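Long-range contact in beta-agarase B (Zobellia galactanivorans, PDB 4ATF), which cleaves the beta-1,4-linkages of agarose at random sites along the chain, with retention of anomeric configuration, giving mainly tetramers: residues 77-89 with 283-297. The protein carries 1 engineered substitution. Sequence-based numbering, arbitrary orientation.
Sequences YVADGELKMWATR and DNELSNIENNTFGVD. With NA (sodium ion), chain I.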
loop_
_atom_site.group_PDB
_atom_site.type_symbol
_atom_site.label_atom_id
_atom_site.label_comp_id
_atom_site.label_asym_id
_atom_site.label_seq_id
_atom_site.Cartn_x
_atom_site.Cartn_y
_atom_site.Cartn_z
ATOM N N TYR A 77 1.256 -13.787 -8.878
ATOM C CA TYR A 77 2.147 -14.336 -9.922
ATOM C C TYR A 77 2.822 -13.196 -10.695
ATOM O O TYR A 77 2.500 -12.019 -10.477
ATOM C CB TYR A 77 1.390 -15.264 -10.881
ATOM C CG TYR A 77 0.274 -14.601 -11.667
ATOM C CD1 TYR A 77 -0.930 -14.262 -11.036
ATOM C CD2 TYR A 77 0.375 -14.416 -13.056
ATOM C CE1 TYR A 77 -2.053 -13.692 -11.793
ATOM C CE2 TYR A 77 -0.730 -13.842 -13.837
ATOM C CZ TYR A 77 -1.916 -13.485 -13.175
ATOM O OH TYR A 77 -2.941 -12.915 -13.844
ATOM N N VAL A 78 3.759 -13.537 -11.567
ATOM C CA VAL A 78 4.280 -12.521 -12.487
ATOM C C VAL A 78 4.244 -12.997 -13.910
ATOM O O VAL A 78 4.689 -14.110 -14.203
ATOM C CB VAL A 78 5.508 -11.708 -11.986
ATOM C CG1 VAL A 78 6.000 -12.038 -10.598
ATOM C CG2 VAL A 78 6.466 -11.213 -12.987
ATOM N N ALA A 79 3.607 -12.199 -14.763
ATOM C CA ALA A 79 3.404 -12.635 -16.163
ATOM C C ALA A 79 3.246 -11.415 -17.090
ATOM O O ALA A 79 2.745 -10.359 -16.655
ATOM C CB ALA A 79 2.172 -13.570 -16.278
ATOM N N ASP A 80 3.709 -11.552 -18.338
ATOM C CA ASP A 80 3.434 -10.550 -19.361
ATOM C C ASP A 80 3.889 -9.130 -18.932
ATOM O O ASP A 80 3.228 -8.160 -19.278
ATOM C CB ASP A 80 1.935 -10.581 -19.684
ATOM C CG ASP A 80 1.494 -11.955 -20.219
ATOM O OD1 ASP A 80 2.306 -12.714 -20.809
ATOM O OD2 ASP A 80 0.333 -12.286 -20.024
ATOM N N GLY A 81 4.983 -9.029 -18.148
ATOM C CA GLY A 81 5.563 -7.747 -17.744
ATOM C C GLY A 81 5.061 -7.114 -16.452
ATOM O O GLY A 81 5.521 -6.010 -16.101
ATOM N N GLU A 82 4.135 -7.781 -15.737
ATOM C CA GLU A 82 3.586 -7.214 -14.505
ATOM C C GLU A 82 3.564 -8.231 -13.377
ATOM O O GLU A 82 3.317 -9.393 -13.611
ATOM C CB GLU A 82 2.104 -6.774 -14.704
ATOM C CG GLU A 82 1.880 -5.804 -15.791
ATOM C CD GLU A 82 0.423 -5.594 -16.089
ATOM O OE1 GLU A 82 -0.488 -5.735 -15.225
ATOM O OE2 GLU A 82 0.195 -5.254 -17.221
ATOM N N LEU A 83 3.721 -7.753 -12.152
ATOM C CA LEU A 83 3.256 -8.453 -10.966
ATOM C C LEU A 83 1.734 -8.372 -10.993
ATOM O O LEU A 83 1.184 -7.263 -11.157
ATOM C CB LEU A 83 3.798 -7.728 -9.687
ATOM C CG LEU A 83 3.222 -8.164 -8.303
ATOM C CD1 LEU A 83 3.545 -9.692 -7.995
ATOM C CD2 LEU A 83 3.735 -7.269 -7.220
ATOM N N LYS A 84 1.070 -9.525 -10.851
ATOM C CA LYS A 84 -0.378 -9.596 -10.766
ATOM C C LYS A 84 -0.868 -10.412 -9.542
ATOM O O LYS A 84 -0.181 -11.288 -9.073
ATOM C CB LYS A 84 -0.940 -10.164 -12.057
ATOM C CG LYS A 84 -0.596 -9.285 -13.305
ATOM C CD LYS A 84 -1.165 -9.992 -14.499
ATOM C CE LYS A 84 -0.623 -9.413 -15.809
ATOM N NZ LYS A 84 -1.352 -9.899 -17.025
ATOM N N MET A 85 -2.063 -10.128 -9.048
ATOM C CA MET A 85 -2.573 -10.680 -7.813
ATOM C C MET A 85 -4.092 -10.675 -8.070
ATOM O O MET A 85 -4.625 -9.634 -8.500
ATOM C CB MET A 85 -2.252 -9.625 -6.723
ATOM C CG MET A 85 -1.649 -10.104 -5.562
ATOM S SD MET A 85 -1.191 -8.539 -4.792
ATOM C CE MET A 85 0.512 -8.615 -5.367
ATOM N N TRP A 86 -4.810 -11.760 -7.806
ATOM C CA TRP A 86 -6.262 -11.732 -8.023
ATOM C C TRP A 86 -7.035 -12.320 -6.858
ATOM O O TRP A 86 -6.429 -12.869 -5.939
ATOM C CB TRP A 86 -6.661 -12.416 -9.365
ATOM C CG TRP A 86 -6.765 -13.920 -9.428
ATOM C CD1 TRP A 86 -7.916 -14.636 -9.652
ATOM C CD2 TRP A 86 -5.701 -14.886 -9.381
ATOM N NE1 TRP A 86 -7.650 -15.980 -9.709
ATOM C CE2 TRP A 86 -6.304 -16.178 -9.543
ATOM C CE3 TRP A 86 -4.320 -14.800 -9.193
ATOM C CZ2 TRP A 86 -5.566 -17.373 -9.535
ATOM C CZ3 TRP A 86 -3.559 -16.006 -9.191
ATOM C CH2 TRP A 86 -4.195 -17.269 -9.379
ATOM N N ALA A 87 -8.363 -12.246 -6.907
ATOM C CA ALA A 87 -9.204 -12.641 -5.762
ATOM C C ALA A 87 -10.251 -13.752 -6.135
ATOM O O ALA A 87 -10.929 -13.612 -7.147
ATOM C CB ALA A 87 -9.962 -11.387 -5.241
ATOM N N THR A 88 -10.416 -14.793 -5.318
ATOM C CA THR A 88 -11.468 -15.804 -5.567
ATOM C C THR A 88 -12.132 -16.145 -4.230
ATOM O O THR A 88 -11.442 -16.136 -3.184
ATOM C CB THR A 88 -10.904 -17.082 -6.214
ATOM O OG1 THR A 88 -9.817 -17.585 -5.401
ATOM C CG2 THR A 88 -10.415 -16.769 -7.657
ATOM N N ARG A 89 -13.437 -16.411 -4.246
ATOM C CA ARG A 89 -14.139 -16.882 -3.023
ATOM C C ARG A 89 -13.526 -18.185 -2.484
ATOM O O ARG A 89 -13.250 -19.151 -3.235
ATOM C CB ARG A 89 -15.631 -17.109 -3.305
ATOM C CG ARG A 89 -16.503 -17.154 -2.035
ATOM C CD ARG A 89 -17.603 -16.086 -2.277
ATOM N NE ARG A 89 -17.283 -15.040 -1.431
ATOM C CZ ARG A 89 -17.673 -13.761 -1.471
ATOM N NH1 ARG A 89 -18.464 -13.153 -2.399
ATOM N NH2 ARG A 89 -17.180 -13.068 -0.487
ATOM N N ASP A 283 -20.470 -12.636 -5.385
ATOM C CA ASP A 283 -20.035 -13.756 -6.228
ATOM C C ASP A 283 -20.155 -13.383 -7.691
ATOM O O ASP A 283 -19.252 -13.681 -8.442
ATOM C CB ASP A 283 -20.783 -15.059 -5.896
ATOM C CG ASP A 283 -20.263 -15.687 -4.648
ATOM O OD1 ASP A 283 -19.108 -15.413 -4.221
ATOM O OD2 ASP A 283 -20.987 -16.483 -4.066
ATOM N N ASN A 284 -21.219 -12.678 -8.065
ATOM C CA ASN A 284 -21.355 -12.179 -9.434
ATOM C C ASN A 284 -20.158 -11.283 -9.874
ATOM O O ASN A 284 -19.626 -11.414 -10.988
ATOM C CB ASN A 284 -22.709 -11.422 -9.585
ATOM C CG ASN A 284 -23.058 -11.098 -11.049
ATOM O OD1 ASN A 284 -22.894 -11.926 -11.950
ATOM N ND2 ASN A 284 -23.529 -9.889 -11.281
ATOM N N GLU A 285 -19.731 -10.366 -8.991
ATOM C CA GLU A 285 -18.623 -9.470 -9.290
ATOM C C GLU A 285 -17.290 -10.204 -9.346
ATOM O O GLU A 285 -16.424 -9.832 -10.167
ATOM C CB GLU A 285 -18.531 -8.331 -8.258
ATOM C CG GLU A 285 -19.725 -7.248 -8.463
ATOM C CD GLU A 285 -19.730 -6.236 -7.355
ATOM O OE1 GLU A 285 -19.498 -6.630 -6.169
ATOM O OE2 GLU A 285 -19.974 -5.050 -7.633
ATOM N N LEU A 286 -17.117 -11.220 -8.495
ATOM C CA LEU A 286 -15.873 -12.014 -8.528
ATOM C C LEU A 286 -15.750 -12.885 -9.807
ATOM O O LEU A 286 -14.654 -13.337 -10.129
ATOM C CB LEU A 286 -15.745 -12.941 -7.298
ATOM C CG LEU A 286 -15.513 -12.203 -5.960
ATOM C CD1 LEU A 286 -15.559 -13.235 -4.721
ATOM C CD2 LEU A 286 -14.212 -11.408 -5.963
ATOM N N SER A 287 -16.855 -13.153 -10.485
ATOM C CA SER A 287 -16.815 -13.872 -11.745
ATOM C C SER A 287 -16.012 -13.099 -12.835
ATOM O O SER A 287 -15.631 -13.711 -13.870
ATOM C CB SER A 287 -18.238 -14.251 -12.238
ATOM O OG SER A 287 -18.844 -13.126 -12.848
ATOM N N ASN A 288 -15.789 -11.791 -12.666
ATOM C CA ASN A 288 -14.981 -11.042 -13.632
ATOM C C ASN A 288 -13.570 -11.000 -13.040
ATOM O O ASN A 288 -13.332 -10.254 -12.087
ATOM C CB ASN A 288 -15.569 -9.650 -14.012
ATOM C CG ASN A 288 -14.775 -8.948 -15.142
ATOM O OD1 ASN A 288 -13.579 -8.728 -15.019
ATOM N ND2 ASN A 288 -15.452 -8.615 -16.246
ATOM N N ILE A 289 -12.670 -11.870 -13.561
ATOM C CA ILE A 289 -11.287 -11.961 -13.087
ATOM C C ILE A 289 -10.511 -10.655 -13.307
ATOM O O ILE A 289 -9.786 -10.212 -12.397
ATOM C CB ILE A 289 -10.469 -13.144 -13.751
ATOM C CG1 ILE A 289 -11.126 -14.499 -13.537
ATOM C CG2 ILE A 289 -8.979 -13.159 -13.259
ATOM C CD1 ILE A 289 -11.261 -14.837 -12.062
ATOM N N GLU A 290 -10.600 -10.080 -14.511
ATOM C CA GLU A 290 -9.839 -8.870 -14.827
ATOM C C GLU A 290 -10.159 -7.715 -13.825
ATOM O O GLU A 290 -9.260 -6.960 -13.423
ATOM C CB GLU A 290 -10.086 -8.408 -16.263
ATOM C CG GLU A 290 -9.072 -7.315 -16.646
ATOM C CD GLU A 290 -9.457 -6.435 -17.836
ATOM O OE1 GLU A 290 -10.431 -6.724 -18.574
ATOM O OE2 GLU A 290 -8.758 -5.411 -18.014
ATOM N N ASN A 291 -11.436 -7.590 -13.435
ATOM C CA ASN A 291 -11.831 -6.514 -12.534
ATOM C C ASN A 291 -11.205 -6.702 -11.149
ATOM O O ASN A 291 -11.027 -5.727 -10.411
ATOM C CB ASN A 291 -13.339 -6.437 -12.376
ATOM C CG ASN A 291 -14.039 -5.815 -13.578
ATOM O OD1 ASN A 291 -13.434 -5.120 -14.394
ATOM N ND2 ASN A 291 -15.346 -6.077 -13.696
ATOM N N ASN A 292 -10.918 -7.960 -10.799
ATOM C CA ASN A 292 -10.318 -8.283 -9.518
ATOM C C ASN A 292 -8.852 -8.719 -9.598
ATOM O O ASN A 292 -8.378 -9.440 -8.742
ATOM C CB ASN A 292 -11.165 -9.373 -8.849
ATOM C CG ASN A 292 -12.573 -8.876 -8.597
ATOM O OD1 ASN A 292 -12.791 -8.166 -7.630
ATOM N ND2 ASN A 292 -13.507 -9.197 -9.485
ATOM N N THR A 293 -8.136 -8.193 -10.588
ATOM C CA THR A 293 -6.723 -8.413 -10.733
ATOM C C THR A 293 -5.979 -7.056 -10.602
ATOM O O THR A 293 -6.245 -6.123 -11.348
ATOM C CB THR A 293 -6.392 -9.101 -12.109
ATOM O OG1 THR A 293 -7.086 -10.347 -12.169
ATOM C CG2 THR A 293 -4.895 -9.378 -12.256
ATOM N N PHE A 294 -5.062 -6.982 -9.650
ATOM C CA PHE A 294 -4.261 -5.791 -9.366
ATOM C C PHE A 294 -2.929 -6.016 -10.095
ATOM O O PHE A 294 -2.325 -7.101 -9.956
ATOM C CB PHE A 294 -4.079 -5.686 -7.840
ATOM C CG PHE A 294 -3.241 -4.502 -7.397
ATOM C CD1 PHE A 294 -3.282 -3.268 -8.103
ATOM C CD2 PHE A 294 -2.397 -4.626 -6.304
ATOM C CE1 PHE A 294 -2.475 -2.159 -7.693
ATOM C CE2 PHE A 294 -1.624 -3.540 -5.848
ATOM C CZ PHE A 294 -1.656 -2.291 -6.542
ATOM N N GLY A 295 -2.514 -5.051 -10.924
ATOM C CA GLY A 295 -1.287 -5.205 -11.747
ATOM C C GLY A 295 -0.296 -4.128 -11.364
ATOM O O GLY A 295 -0.687 -2.946 -11.182
ATOM N N VAL A 296 0.959 -4.533 -11.200
ATOM C CA VAL A 296 2.043 -3.600 -10.886
ATOM C C VAL A 296 3.078 -3.777 -11.981
ATOM O O VAL A 296 3.633 -4.852 -12.132
ATOM C CB VAL A 296 2.676 -3.838 -9.467
ATOM C CG1 VAL A 296 3.906 -2.942 -9.244
ATOM C CG2 VAL A 296 1.645 -3.553 -8.397
ATOM N N ASP A 297 3.299 -2.744 -12.793
ATOM C CA ASP A 297 4.289 -2.809 -13.882
ATOM C C ASP A 297 5.716 -2.790 -13.285
ATOM O O ASP A 297 6.589 -3.568 -13.705
ATOM C CB ASP A 297 4.053 -1.612 -14.843
ATOM C CG ASP A 297 4.959 -1.636 -16.082
ATOM O OD1 ASP A 297 5.624 -2.660 -16.336
ATOM O OD2 ASP A 297 5.013 -0.610 -16.810
HETATM NA NA NA I . 7.056 -4.474 -15.815
HETATM O O HOH W 1 -5.511 -12.645 -13.013
HETATM O O HOH W 2 8.449 -3.444 -17.471
#
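The carbonyl O of Gly-81, in the type I' turn from Ala-79 to Glu-82, and the carboxylate of Asp-297 meet on one sodium ion, which shows how a metal can tie a hairpin to a strand far off in sequence. Gly-81 O lies 2.2 Å from the sodium, while Asp-297 chelates it through O and OD1, the latter at 2.4 Å. With chi1 at -175°, CG of Asp-297 sits beside its carbonyl carbon, which lets backbone O and OD1 bind the ion together; OD2 pairs with Arg-116, and Asn-37, Glu-39 and a water complete the site. From here strands 82-86 and 293-297 run antiparallel, Val-296 N donating to Leu-83 O at 2.7 Å and Phe-294 N to Met-85 O at 2.9 Å. Met-85 SD approaches the edge of the Phe-294 ring, on the sheet face shared with Leu-83 and Val-296. On the other face a water joins Tyr-77 OH to Thr-293 OG1. At the far end Arg-89 NH2 bonds to Asp-94 O and NH1 forms a salt bridge with Asp-283 OD1, its exact geometry doubtful because CD crowds that oxygen; Leu-286 CD1 lies over one guanidinium face, toward its rim. An alanine in place of Arg-89 would probably leave the Asp-94 carbonyl without its NH2 donor, Asp-283 without its cationic mate and the Leu-286 methyl uncovered. Strands 82-89 and 293-306 are thus neighbours in the jelly-roll beta-sandwich of family GH16, which their pairing helps build.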